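Local coordinates for PKS_KS domain-containing protein (Photorhabdus luminescens subsp. laumondii, PDB 6SMO) that probably acts as the ketosynthase subunit that builds a polyketide chain by decarboxylative condensation, holding the growing chain as a thioester, at residues B[93-97]-B[129-133]; B[100-105]-B[173-178]; B[190-195]-B[369-375]; B[245-251]-B[393-397]; B[288-294]-B[430-436]. All coordinates share one frame; numbering follows the deposited sequence.

Contact 1: B[93-97]-B[129-133]; sequences ERKYL and TAIAD. With LKZ (3,5,7,9,11-pentakis(oxidanylidene)dodecanal), chain H.
Y96 lays its ring beneath the backbone of A132. The CA of A132 stands 3.8 Å from the centroid of the Y96 ring and only 4° off the ring normal, a CH-pi contact centred on the face, and the methyl CB of A132 lies 3.9 Å from CE2 of Y96. Toward the far end of the ring, CG2 of T129 comes within 3.5 Å of OH of Y96, the two side chains crossing at about a right angle. A chi1 of 163° carries the Y96 ring from the first turn of helix 95-111 across to the loop that follows strand 123-128, and its hydroxyl goes on to bond the backbone O of F167, ahead of helix 169-178.

NH1 of R94 lies 3.4 Å from OD2 of D133, a salt bridge in which OD2 stands off to one side of the guanidinium plane, so charge attraction rather than a directed N-H bond joins them. A water accepts from the backbone N of R94 and donates to OD1 of D133 at 2.9 Å.

Further out, T129 holds the loop in shape through an ST motif, its OG1 accepting from N of A132 at 3.0 Å, while E219 binds the backbone N atoms of A130 and I131. These two residues line the polyketide pocket on the side of the loop remote from Y96. R94 and D133 are both N-cap residues, so the ion pair and water join two helix starts; the charge of D133 would probably be favoured by R94 and by the amino end of helix 134-144.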
# COMPACT_ATOMS: atom_id res chain seq x y z
N GLU B 93 -16.26 -8.81 12.75
CA GLU B 93 -17.05 -7.60 13.13
C GLU B 93 -17.06 -6.58 11.98
O GLU B 93 -17.89 -5.65 12.04
CB GLU B 93 -16.47 -6.96 14.39
CG GLU B 93 -16.56 -7.85 15.62
CD GLU B 93 -16.08 -7.20 16.91
OE1 GLU B 93 -16.43 -6.02 17.15
OE2 GLU B 93 -15.36 -7.87 17.68
N ARG B 94 -16.17 -6.74 10.99
CA ARG B 94 -16.05 -5.84 9.80
C ARG B 94 -15.74 -4.41 10.26
O ARG B 94 -16.37 -3.47 9.74
CB ARG B 94 -17.34 -5.89 8.96
CG ARG B 94 -17.54 -7.19 8.20
CD ARG B 94 -16.80 -7.21 6.88
NE ARG B 94 -17.34 -8.19 5.95
CZ ARG B 94 -17.10 -9.51 5.97
NH1 ARG B 94 -16.31 -10.03 6.90
NH2 ARG B 94 -17.65 -10.29 5.07
N LYS B 95 -14.80 -4.26 11.20
CA LYS B 95 -14.42 -2.96 11.82
C LYS B 95 -13.83 -2.03 10.75
O LYS B 95 -14.17 -0.83 10.78
CB LYS B 95 -13.40 -3.17 12.95
CG LYS B 95 -13.98 -3.63 14.28
CD LYS B 95 -12.96 -4.33 15.16
CE LYS B 95 -13.11 -4.01 16.63
NZ LYS B 95 -11.93 -4.46 17.40
N TYR B 96 -12.99 -2.56 9.87
CA TYR B 96 -12.30 -1.81 8.78
C TYR B 96 -13.34 -1.04 7.95
O TYR B 96 -13.13 0.16 7.70
CB TYR B 96 -11.48 -2.76 7.89
CG TYR B 96 -11.10 -2.17 6.55
CD1 TYR B 96 -10.30 -1.04 6.46
CD2 TYR B 96 -11.55 -2.74 5.37
CE1 TYR B 96 -9.96 -0.49 5.24
CE2 TYR B 96 -11.22 -2.20 4.13
CZ TYR B 96 -10.42 -1.07 4.07
OH TYR B 96 -10.08 -0.53 2.86
N LEU B 97 -14.42 -1.72 7.55
CA LEU B 97 -15.53 -1.13 6.75
C LEU B 97 -16.37 -0.20 7.64
O LEU B 97 -16.79 0.86 7.14
CB LEU B 97 -16.37 -2.26 6.15
CG LEU B 97 -17.53 -1.84 5.25
CD1 LEU B 97 -17.09 -0.81 4.21
CD2 LEU B 97 -18.14 -3.05 4.55
N THR B 129 -5.48 1.75 3.26
CA THR B 129 -5.39 0.70 4.31
C THR B 129 -4.10 -0.09 4.12
O THR B 129 -3.64 -0.20 2.96
CB THR B 129 -6.61 -0.22 4.27
OG1 THR B 129 -6.64 -0.96 5.49
CG2 THR B 129 -6.61 -1.18 3.10
N ALA B 130 -3.56 -0.64 5.20
CA ALA B 130 -2.34 -1.47 5.14
C ALA B 130 -2.73 -2.95 5.02
O ALA B 130 -2.12 -3.63 4.19
CB ALA B 130 -1.50 -1.21 6.36
N ILE B 131 -3.74 -3.42 5.78
CA ILE B 131 -4.14 -4.86 5.75
C ILE B 131 -5.63 -5.03 5.44
O ILE B 131 -6.07 -6.17 5.39
CB ILE B 131 -3.80 -5.58 7.07
CG1 ILE B 131 -4.91 -5.43 8.10
CG2 ILE B 131 -2.47 -5.12 7.62
CD1 ILE B 131 -4.44 -5.48 9.52
N ALA B 132 -6.38 -3.94 5.31
CA ALA B 132 -7.84 -3.96 5.02
C ALA B 132 -8.55 -4.86 6.05
O ALA B 132 -8.26 -4.70 7.25
CB ALA B 132 -8.07 -4.41 3.60
N ASP B 133 -9.43 -5.76 5.60
CA ASP B 133 -10.24 -6.66 6.48
C ASP B 133 -9.50 -7.99 6.67
O ASP B 133 -10.07 -9.04 6.33
CB ASP B 133 -11.65 -6.85 5.91
CG ASP B 133 -12.62 -7.51 6.87
OD1 ASP B 133 -12.56 -7.20 8.07
OD2 ASP B 133 -13.44 -8.33 6.40
C4 LKZ H . 0.90 -8.05 8.96
C5 LKZ H . 1.08 -7.40 7.61
C6 LKZ H . 0.48 -6.00 7.42
C7 LKZ H . 1.60 -5.00 7.30
C8 LKZ H . 1.28 -3.53 7.02
C10 LKZ H . 4.49 -0.06 9.27
C22 LKZ H . -0.26 -9.02 8.86
C11 LKZ H . 3.24 0.50 9.91
O19 LKZ H . 3.03 0.44 11.10
C3 LKZ H . 3.96 -0.85 8.09
O23 LKZ H . 4.39 -0.65 6.96
C2 LKZ H . 2.79 -1.81 8.35
C9 LKZ H . 2.60 -2.75 7.16
O20 LKZ H . 3.50 -2.96 6.38
O21 LKZ H . 2.74 -5.36 7.49
O22 LKZ H . 1.66 -7.99 6.71
O24 LKZ H . -0.10 -10.21 8.64
C23 LKZ H . -1.64 -8.42 9.05
O HOH W 1 -14.19 -8.90 9.68

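Contact 2: B[100-105]-B[173-178]; sequences ALDAAE and SVAKKY
A104 sets its methyl CB against both branches of V174, with CG2 of V174 at 3.9 Å from CB of A104, where two helices of the thiolase fold, 95-111 and 169-178, pack with their N-to-C directions 42° apart and their local axes 10.3 Å from each other. These apolar contacts occupy the middle of the interface, V174 packing over A104 and the carbonyl of A100. L101 reaches past them so that its CD1 lies 3.8 Å from CB of S173, whose hydroxyl is turned back to the backbone O of S169 in its own helix. Beneath this layer V174 also rests on I127 and L214, which places the helix pair over strands 123-128 and 212-219 of the central sheet.

Polar contacts lie toward the C-terminal end of both segments. CG of K177, from the same segment, lies over one face of the Y178 ring, and the lysine ammonium remains beyond salt-bridge distance of E105, with NZ of K177 4.5 Å from OE1 of E105. E105 leaves its helix with CG anti to the backbone N (chi1 -173°) and then bends at chi2, which brings the carboxylate round to the tyrosine. OH of Y178 donates to OE1 of E105 over 2.9 Å, meeting that oxygen from above the carboxylate plane.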
# COMPACT_ATOMS: atom_id res chain seq x y z
N ALA B 100 -14.66 3.29 8.50
CA ALA B 100 -14.61 4.07 7.24
C ALA B 100 -15.96 4.77 7.02
O ALA B 100 -15.94 5.98 6.72
CB ALA B 100 -14.26 3.18 6.08
N LEU B 101 -17.07 4.04 7.17
CA LEU B 101 -18.46 4.56 6.98
C LEU B 101 -18.79 5.59 8.06
O LEU B 101 -19.46 6.59 7.73
CB LEU B 101 -19.46 3.40 7.00
CG LEU B 101 -19.93 2.92 5.63
CD1 LEU B 101 -18.82 2.20 4.88
CD2 LEU B 101 -21.16 2.02 5.76
N ASP B 102 -18.36 5.36 9.30
CA ASP B 102 -18.63 6.23 10.47
C ASP B 102 -17.87 7.56 10.31
O ASP B 102 -18.50 8.62 10.47
CB ASP B 102 -18.25 5.55 11.79
CG ASP B 102 -19.12 4.35 12.14
OD1 ASP B 102 -20.26 4.28 11.64
OD2 ASP B 102 -18.64 3.49 12.91
N ALA B 103 -16.58 7.49 9.99
CA ALA B 103 -15.67 8.65 9.81
C ALA B 103 -16.13 9.50 8.62
O ALA B 103 -16.13 10.74 8.75
CB ALA B 103 -14.25 8.18 9.64
N ALA B 104 -16.51 8.85 7.51
CA ALA B 104 -16.99 9.50 6.27
C ALA B 104 -18.27 10.30 6.56
O ALA B 104 -18.37 11.43 6.06
CB ALA B 104 -17.22 8.46 5.20
N GLU B 105 -19.19 9.71 7.33
CA GLU B 105 -20.49 10.34 7.72
C GLU B 105 -20.21 11.62 8.52
O GLU B 105 -20.85 12.65 8.21
CB GLU B 105 -21.35 9.35 8.51
CG GLU B 105 -22.75 9.85 8.80
CD GLU B 105 -23.57 10.20 7.56
OE1 GLU B 105 -23.60 9.38 6.62
OE2 GLU B 105 -24.17 11.29 7.55
N SER B 173 -17.70 1.50 -0.91
CA SER B 173 -18.90 1.63 -0.04
C SER B 173 -19.23 3.11 0.20
O SER B 173 -20.43 3.46 0.13
CB SER B 173 -18.72 0.89 1.27
OG SER B 173 -18.59 -0.51 1.05
N VAL B 174 -18.21 3.92 0.47
CA VAL B 174 -18.33 5.39 0.72
C VAL B 174 -18.69 6.09 -0.59
O VAL B 174 -19.56 6.99 -0.56
CB VAL B 174 -17.04 5.97 1.35
CG1 VAL B 174 -17.02 7.49 1.34
CG2 VAL B 174 -16.83 5.44 2.76
N ALA B 175 -18.06 5.70 -1.70
CA ALA B 175 -18.31 6.23 -3.07
C ALA B 175 -19.76 5.96 -3.47
O ALA B 175 -20.36 6.85 -4.11
CB ALA B 175 -17.34 5.61 -4.05
N LYS B 176 -20.29 4.79 -3.11
CA LYS B 176 -21.70 4.38 -3.38
C LYS B 176 -22.67 5.27 -2.59
O LYS B 176 -23.69 5.68 -3.17
CB LYS B 176 -21.91 2.90 -3.01
CG LYS B 176 -21.60 1.90 -4.12
CD LYS B 176 -22.80 1.60 -5.01
CE LYS B 176 -23.77 0.63 -4.38
NZ LYS B 176 -25.00 0.47 -5.19
N LYS B 177 -22.35 5.56 -1.32
CA LYS B 177 -23.26 6.22 -0.35
C LYS B 177 -23.50 7.69 -0.74
O LYS B 177 -24.65 8.13 -0.63
CB LYS B 177 -22.69 6.12 1.07
CG LYS B 177 -23.68 6.46 2.18
CD LYS B 177 -23.14 6.23 3.58
CE LYS B 177 -24.13 6.59 4.67
NZ LYS B 177 -25.24 5.62 4.75
N TYR B 178 -22.45 8.40 -1.16
CA TYR B 178 -22.48 9.87 -1.43
C TYR B 178 -22.37 10.16 -2.93
O TYR B 178 -22.31 11.35 -3.30
CB TYR B 178 -21.36 10.56 -0.64
CG TYR B 178 -21.35 10.22 0.83
CD1 TYR B 178 -22.37 10.62 1.67
CD2 TYR B 178 -20.31 9.47 1.37
CE1 TYR B 178 -22.37 10.30 3.01
CE2 TYR B 178 -20.30 9.14 2.72
CZ TYR B 178 -21.33 9.55 3.54
OH TYR B 178 -21.31 9.22 4.87

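Contact 3: B[190-195]-B[369-375]; sequences GCAAGL and HALAAAN. With LKZ (3,5,7,9,11-pentakis(oxidanylidene)dodecanal), chain H.
The backbones of C191 and A372 pass with their CA atoms 4.1 Å apart, where the turn before helix 193-206 meets the turn before helix 372-388. This is the active-site centre of the ketosynthase fold: the nucleophilic cysteine at a helix start, beside a histidine from the C-terminal half. SG of C191 is covalently bonded to C11 of the bound polyketide chain, consistent with an acyl-thioester intermediate. It emerges anti to the carbonyl carbon (chi1 -65°) and lies against L371, whose CB is 3.5 Å from SG of C191. The imidazole of H369 approaches the acyl carbonyl obliquely to its own plane, with NE2 of H369 2.9 Å from O19 of the ligand, and CD2 of L371 comes to the same oxygen. H332 lies against the H369 ring, consistent with the Cys-His-His site of ketosynthases. Further along the ligand, O23 takes a weak hydrogen bond from the backbone N of C191, while N of F428 provides another to the ligand.

Small residues bring the two helix starts together. The methyl groups of A193 and A372 meet, CB to CB, at 3.9 Å, and G194, with no side chain to collide with O of A372 or CB of N375, lets N375 approach. The OD1 of N375 is held by S425, which would fix the turn of the amide. From that position ND2 of N375 donates to O of C191 at 2.6 Å, arriving 54° above the carbonyl plane.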
# COMPACT_ATOMS: atom_id res chain seq x y z
N GLY B 190 1.47 0.27 2.97
CA GLY B 190 1.75 0.10 4.40
C GLY B 190 1.25 1.24 5.27
O GLY B 190 0.07 1.58 5.19
N CYS B 191 2.15 1.78 6.10
CA CYS B 191 1.91 2.84 7.06
C CYS B 191 2.14 4.22 6.48
O CYS B 191 2.12 5.18 7.23
CB CYS B 191 2.84 2.58 8.23
SG CYS B 191 2.25 1.02 8.93
N ALA B 192 2.39 4.30 5.18
CA ALA B 192 2.49 5.62 4.52
C ALA B 192 1.26 5.87 3.63
O ALA B 192 1.12 6.98 3.14
CB ALA B 192 3.79 5.74 3.76
N ALA B 193 0.40 4.86 3.49
CA ALA B 193 -0.83 4.83 2.67
C ALA B 193 -1.74 6.01 2.99
O ALA B 193 -2.31 6.59 2.04
CB ALA B 193 -1.54 3.51 2.88
N GLY B 194 -1.87 6.36 4.28
CA GLY B 194 -2.71 7.48 4.76
C GLY B 194 -2.38 8.79 4.06
O GLY B 194 -3.30 9.39 3.47
N LEU B 195 -1.11 9.21 4.10
CA LEU B 195 -0.62 10.47 3.48
C LEU B 195 -0.62 10.33 1.95
O LEU B 195 -0.82 11.35 1.27
CB LEU B 195 0.80 10.80 3.98
CG LEU B 195 0.93 11.22 5.44
CD1 LEU B 195 2.26 11.93 5.66
CD2 LEU B 195 -0.22 12.11 5.89
N HIS B 369 -0.39 2.89 17.56
CA HIS B 369 -0.10 2.83 16.11
C HIS B 369 -1.21 2.08 15.35
O HIS B 369 -1.33 0.88 15.52
CB HIS B 369 1.29 2.23 15.89
CG HIS B 369 1.89 2.54 14.55
ND1 HIS B 369 1.18 3.12 13.55
CD2 HIS B 369 3.12 2.31 14.06
CE1 HIS B 369 1.94 3.25 12.49
NE2 HIS B 369 3.13 2.77 12.78
N ALA B 370 -1.92 2.80 14.48
CA ALA B 370 -3.03 2.26 13.67
C ALA B 370 -2.56 2.05 12.23
O ALA B 370 -3.41 2.02 11.35
CB ALA B 370 -4.22 3.18 13.74
N LEU B 371 -1.25 1.97 12.03
CA LEU B 371 -0.61 1.73 10.71
C LEU B 371 -1.00 2.85 9.74
O LEU B 371 -0.63 3.99 10.00
CB LEU B 371 -0.95 0.34 10.16
CG LEU B 371 -1.02 -0.79 11.19
CD1 LEU B 371 -1.22 -2.13 10.50
CD2 LEU B 371 0.23 -0.84 12.05
N ALA B 372 -1.67 2.51 8.64
CA ALA B 372 -2.11 3.49 7.63
C ALA B 372 -3.07 4.49 8.26
O ALA B 372 -2.93 5.69 8.01
CB ALA B 372 -2.79 2.76 6.50
N ALA B 373 -3.96 4.01 9.14
CA ALA B 373 -4.97 4.87 9.81
C ALA B 373 -4.31 5.96 10.66
O ALA B 373 -4.91 7.03 10.77
CB ALA B 373 -5.94 4.02 10.58
N ALA B 374 -3.15 5.69 11.26
CA ALA B 374 -2.42 6.64 12.13
C ALA B 374 -2.09 7.92 11.36
O ALA B 374 -2.18 8.98 11.96
CB ALA B 374 -1.17 6.00 12.65
N ASN B 375 -1.71 7.82 10.09
CA ASN B 375 -1.38 9.02 9.28
C ASN B 375 -2.60 9.94 9.18
O ASN B 375 -2.44 11.13 9.39
CB ASN B 375 -0.98 8.66 7.86
CG ASN B 375 0.19 7.72 7.81
OD1 ASN B 375 1.05 7.75 8.68
ND2 ASN B 375 0.24 6.88 6.79
C4 LKZ H . 0.90 -8.05 8.96
C5 LKZ H . 1.08 -7.40 7.61
C6 LKZ H . 0.48 -6.00 7.42
C7 LKZ H . 1.60 -5.00 7.30
C8 LKZ H . 1.28 -3.53 7.02
C10 LKZ H . 4.49 -0.06 9.27
C22 LKZ H . -0.26 -9.02 8.86
C11 LKZ H . 3.24 0.50 9.91
O19 LKZ H . 3.03 0.44 11.10
C3 LKZ H . 3.96 -0.85 8.09
O23 LKZ H . 4.39 -0.65 6.96
C2 LKZ H . 2.79 -1.81 8.35
C9 LKZ H . 2.60 -2.75 7.16
O20 LKZ H . 3.50 -2.96 6.38
O21 LKZ H . 2.74 -5.36 7.49
O22 LKZ H . 1.66 -7.99 6.71
O24 LKZ H . -0.10 -10.21 8.64
C23 LKZ H . -1.64 -8.42 9.05

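Contact 4: B[245-251]-B[393-397]; sequences QAATCPF and PTINY
T394 turns its methyl CG2 onto the ring of P250, lying 3.8 Å from CB of P250 as the two side chains cross obliquely. CG2 stands anti to the backbone N of T394, and the same group approaches the F251 ring at its edge. The hydroxyl serves a different neighbour, bonding to the backbone O of Y408.

I395 points away from the other segment and rests on M366. At N396 the contact becomes polar. CG of N396 leaves anti to the carbonyl carbon (chi1 -48°) and the amide slips into the curve of 245-248. ND2 of N396 donates to O of T248 at 2.9 Å, with an N-H...O angle of 173° and the acceptor nearly in the amide plane. O of Q245 is also close, 2.8 Å from ND2 of N396, but at an angle too poor for a hydrogen bond. The backbone O of N396 meanwhile touches CB of C249 at 3.2 Å.

Y397 closes the segment. Its ring edge faces O of P250, and CE1 of Y397 reaches O of F251 at 3.7 Å; the backbone N of Y397 is bonded to OD1 of N411.

Two irregular loops are thus matched, one between helix 224-233 and strand 263-271, the other between strands 390-391 and 414-415. The one hydrogen bond across the contact ties them at N396, while bonds to D340, S335 and Y408 hold them from outside. With no strand pairing between the loops, the N396 amide supplies the N-H that serves the T248 carbonyl.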
# COMPACT_ATOMS: atom_id res chain seq x y z
N GLN B 245 -0.11 1.90 29.69
CA GLN B 245 -0.33 3.15 28.90
C GLN B 245 1.03 3.80 28.57
O GLN B 245 1.11 4.49 27.54
CB GLN B 245 -1.23 4.12 29.65
CG GLN B 245 -2.67 3.65 29.78
CD GLN B 245 -3.57 4.69 30.39
OE1 GLN B 245 -3.16 5.45 31.26
NE2 GLN B 245 -4.81 4.72 29.94
N ALA B 246 2.04 3.57 29.42
CA ALA B 246 3.41 4.13 29.29
C ALA B 246 4.23 3.34 28.27
O ALA B 246 5.33 3.81 27.92
CB ALA B 246 4.08 4.15 30.64
N ALA B 247 3.72 2.19 27.80
CA ALA B 247 4.40 1.27 26.86
C ALA B 247 4.74 2.00 25.55
O ALA B 247 5.79 1.68 24.95
CB ALA B 247 3.54 0.06 26.60
N THR B 248 3.89 2.94 25.13
CA THR B 248 4.13 3.86 23.98
C THR B 248 4.66 5.19 24.53
O THR B 248 3.86 5.95 25.12
CB THR B 248 2.89 4.01 23.08
OG1 THR B 248 3.17 5.00 22.10
CG2 THR B 248 1.62 4.39 23.82
N CYS B 249 5.96 5.45 24.36
CA CYS B 249 6.68 6.65 24.85
C CYS B 249 7.65 7.14 23.78
O CYS B 249 8.85 6.86 23.84
CB CYS B 249 7.42 6.35 26.15
SG CYS B 249 8.41 4.83 26.09
N PRO B 250 7.17 7.88 22.76
CA PRO B 250 8.02 8.39 21.68
C PRO B 250 9.13 9.34 22.16
O PRO B 250 8.84 10.21 22.97
CB PRO B 250 7.05 9.15 20.76
CG PRO B 250 5.69 8.57 21.08
CD PRO B 250 5.75 8.23 22.56
N PHE B 251 10.35 9.14 21.66
CA PHE B 251 11.56 9.98 21.88
C PHE B 251 12.12 9.78 23.30
O PHE B 251 13.08 10.48 23.66
CB PHE B 251 11.27 11.45 21.60
CG PHE B 251 10.62 11.72 20.26
CD1 PHE B 251 11.34 11.56 19.09
CD2 PHE B 251 9.29 12.12 20.18
CE1 PHE B 251 10.74 11.80 17.86
CE2 PHE B 251 8.70 12.36 18.95
CZ PHE B 251 9.42 12.20 17.79
N PRO B 393 0.58 17.44 23.43
CA PRO B 393 1.87 16.96 23.91
C PRO B 393 2.17 15.50 23.54
O PRO B 393 1.24 14.78 23.21
CB PRO B 393 1.72 17.09 25.43
CG PRO B 393 0.26 16.79 25.67
CD PRO B 393 -0.47 17.32 24.46
N THR B 394 3.45 15.11 23.61
CA THR B 394 3.92 13.70 23.58
C THR B 394 3.95 13.19 25.03
O THR B 394 4.91 13.55 25.75
CB THR B 394 5.29 13.58 22.91
OG1 THR B 394 5.28 14.34 21.70
CG2 THR B 394 5.67 12.15 22.60
N ILE B 395 2.95 12.42 25.44
CA ILE B 395 2.79 11.95 26.85
C ILE B 395 3.73 10.75 27.09
O ILE B 395 4.31 10.24 26.11
CB ILE B 395 1.32 11.61 27.19
CG1 ILE B 395 0.79 10.41 26.40
CG2 ILE B 395 0.44 12.84 27.01
CD1 ILE B 395 -0.39 9.72 27.05
N ASN B 396 3.86 10.34 28.36
CA ASN B 396 4.68 9.19 28.81
C ASN B 396 6.16 9.47 28.56
O ASN B 396 6.92 8.49 28.41
CB ASN B 396 4.23 7.88 28.14
CG ASN B 396 2.73 7.67 28.19
OD1 ASN B 396 2.07 8.08 29.14
ND2 ASN B 396 2.19 7.04 27.16
N TYR B 397 6.57 10.74 28.55
CA TYR B 397 7.98 11.17 28.38
C TYR B 397 8.71 11.00 29.72
O TYR B 397 8.51 11.84 30.63
CB TYR B 397 8.08 12.61 27.86
CG TYR B 397 9.46 12.98 27.37
CD1 TYR B 397 9.87 12.66 26.09
CD2 TYR B 397 10.37 13.62 28.20
CE1 TYR B 397 11.14 12.99 25.63
CE2 TYR B 397 11.64 13.95 27.76
CZ TYR B 397 12.03 13.64 26.47
OH TYR B 397 13.28 13.96 26.03

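Contact 5: B[288-294]-B[430-436]; sequences GYASVNN and GIHSVIV
N294 and H432 meet at one end of an antiparallel pair of strands, 284-293 and 431-438, neighbours in the central sheet of the thiolase fold. Regular backbone bonds join A290 with V434 and V292 with H432, and N of N294 adds a 2.7 Å bond to O of G430.

On one face stand Y289, S291, S433 and I435. The Y289 ring, swung away from its own backbone N to lie beside the carbonyl carbon, turns an edge to I435, CD1 of Y289 being 3.6 Å from CG2 of I435, and its hydroxyl bonds to D196. OG of S291 lies 3.0 Å from OG of S433; K153 of the neighbouring Ketoacyl_synth_N subunit donates to S291, and D196 holds S433. N293 on this face bonds to S152 of the same subunit, so the sheet face contributes to the interface with that subunit.

The other face carries V292 and H432, where CG2 of V292 packs 3.9 Å from CB of H432. With CG opposite its carbonyl carbon (chi1 -66°), H432 brings its ring to N294. The imidazole crosses the N294 amide almost perpendicularly, planes 88° apart, and S426 binds its ND1. NE2 of H432 donates to OD1 of N294 over 2.8 Å in a bent bond, N-H...O 133°, the oxygen lying in the ring plane.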
# COMPACT_ATOMS: atom_id res chain seq x y z
N GLY B 288 1.52 21.01 -0.12
CA GLY B 288 2.41 20.15 -0.92
C GLY B 288 2.49 18.72 -0.39
O GLY B 288 2.10 18.49 0.77
N TYR B 289 2.98 17.81 -1.23
CA TYR B 289 3.16 16.36 -0.95
C TYR B 289 4.41 15.85 -1.68
O TYR B 289 4.70 16.33 -2.79
CB TYR B 289 1.92 15.57 -1.37
CG TYR B 289 2.11 14.08 -1.45
CD1 TYR B 289 2.16 13.30 -0.31
CD2 TYR B 289 2.23 13.44 -2.68
CE1 TYR B 289 2.34 11.93 -0.37
CE2 TYR B 289 2.40 12.06 -2.76
CZ TYR B 289 2.46 11.31 -1.60
OH TYR B 289 2.63 9.95 -1.67
N ALA B 290 5.12 14.90 -1.06
CA ALA B 290 6.29 14.20 -1.64
C ALA B 290 6.42 12.82 -0.98
O ALA B 290 5.99 12.67 0.18
CB ALA B 290 7.53 15.02 -1.45
N SER B 291 6.99 11.85 -1.71
CA SER B 291 7.21 10.46 -1.24
C SER B 291 8.47 9.88 -1.91
O SER B 291 8.67 10.13 -3.12
CB SER B 291 6.01 9.60 -1.51
OG SER B 291 6.12 8.35 -0.86
N VAL B 292 9.28 9.15 -1.14
CA VAL B 292 10.56 8.53 -1.59
C VAL B 292 10.65 7.10 -1.05
O VAL B 292 9.75 6.70 -0.28
CB VAL B 292 11.78 9.37 -1.14
CG1 VAL B 292 11.74 10.78 -1.72
CG2 VAL B 292 11.91 9.42 0.37
N ASN B 293 11.70 6.38 -1.43
CA ASN B 293 12.07 5.04 -0.89
C ASN B 293 13.43 5.16 -0.19
O ASN B 293 14.24 6.01 -0.60
CB ASN B 293 12.10 3.97 -1.98
CG ASN B 293 10.79 3.83 -2.72
OD1 ASN B 293 9.72 3.85 -2.12
ND2 ASN B 293 10.86 3.70 -4.04
N ASN B 294 13.65 4.33 0.84
CA ASN B 294 14.93 4.24 1.59
C ASN B 294 15.99 3.56 0.72
O ASN B 294 17.12 4.07 0.67
CB ASN B 294 14.78 3.46 2.90
CG ASN B 294 14.30 4.31 4.06
OD1 ASN B 294 14.84 5.39 4.30
ND2 ASN B 294 13.31 3.83 4.79
N GLY B 430 10.57 0.59 3.08
CA GLY B 430 11.35 1.83 3.14
C GLY B 430 10.63 3.02 2.56
O GLY B 430 11.26 3.81 1.86
N ILE B 431 9.34 3.15 2.87
CA ILE B 431 8.53 4.27 2.30
C ILE B 431 8.46 5.46 3.26
O ILE B 431 8.03 5.29 4.40
CB ILE B 431 7.12 3.79 1.92
CG1 ILE B 431 7.17 2.60 0.95
CG2 ILE B 431 6.31 4.93 1.34
CD1 ILE B 431 5.82 2.18 0.45
N HIS B 432 8.95 6.61 2.81
CA HIS B 432 8.79 7.90 3.54
C HIS B 432 7.78 8.77 2.78
O HIS B 432 7.87 8.82 1.54
CB HIS B 432 10.13 8.61 3.71
CG HIS B 432 11.10 7.88 4.58
ND1 HIS B 432 10.90 7.74 5.94
CD2 HIS B 432 12.27 7.27 4.30
CE1 HIS B 432 11.90 7.06 6.46
NE2 HIS B 432 12.75 6.76 5.47
N SER B 433 6.87 9.43 3.50
CA SER B 433 5.83 10.32 2.94
C SER B 433 5.67 11.56 3.83
O SER B 433 5.58 11.39 5.07
CB SER B 433 4.52 9.59 2.77
OG SER B 433 4.61 8.63 1.73
N VAL B 434 5.65 12.75 3.22
CA VAL B 434 5.54 14.07 3.91
C VAL B 434 4.46 14.89 3.19
O VAL B 434 4.47 14.91 1.94
CB VAL B 434 6.89 14.81 3.94
CG1 VAL B 434 6.79 16.17 4.61
CG2 VAL B 434 7.98 13.97 4.59
N ILE B 435 3.58 15.54 3.95
CA ILE B 435 2.64 16.59 3.45
C ILE B 435 2.92 17.89 4.21
O ILE B 435 3.21 17.81 5.42
CB ILE B 435 1.16 16.16 3.57
CG1 ILE B 435 0.79 15.70 4.98
CG2 ILE B 435 0.83 15.09 2.54
CD1 ILE B 435 -0.69 15.75 5.27
N VAL B 436 2.84 19.03 3.52
CA VAL B 436 3.02 20.39 4.10
C VAL B 436 1.64 21.03 4.24
O VAL B 436 1.01 21.29 3.19
CB VAL B 436 3.97 21.25 3.24
CG1 VAL B 436 4.15 22.65 3.82
CG2 VAL B 436 5.31 20.58 3.03

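Contacts 1, 3, 4 and 5 are buried, contact 2 partly so, with charged groups toward solvent. Contact 3 lies nearest the chain's centre, and contacts 1 and 5 touch it. Contacts 1 and 3 both meet the bound polyketide, A130 packing on G190 and L371; contact 5 backs the cysteine turn, I431 and S433 meeting A192 and Y289 meeting L195. Contacts 1 and 2 share helix 95-111, L97 touching S173. Contact 4 touches none of the others, though its nearest atoms come about 6 Å from contact 3. Chemistry follows place: covalent attachment in contact 3, backbone pairing in contact 5, helix packing in contact 2, a tyrosine face and an ion pair where a helix start meets a loop in contact 1, one amide-to-carbonyl bond between loops in contact 4.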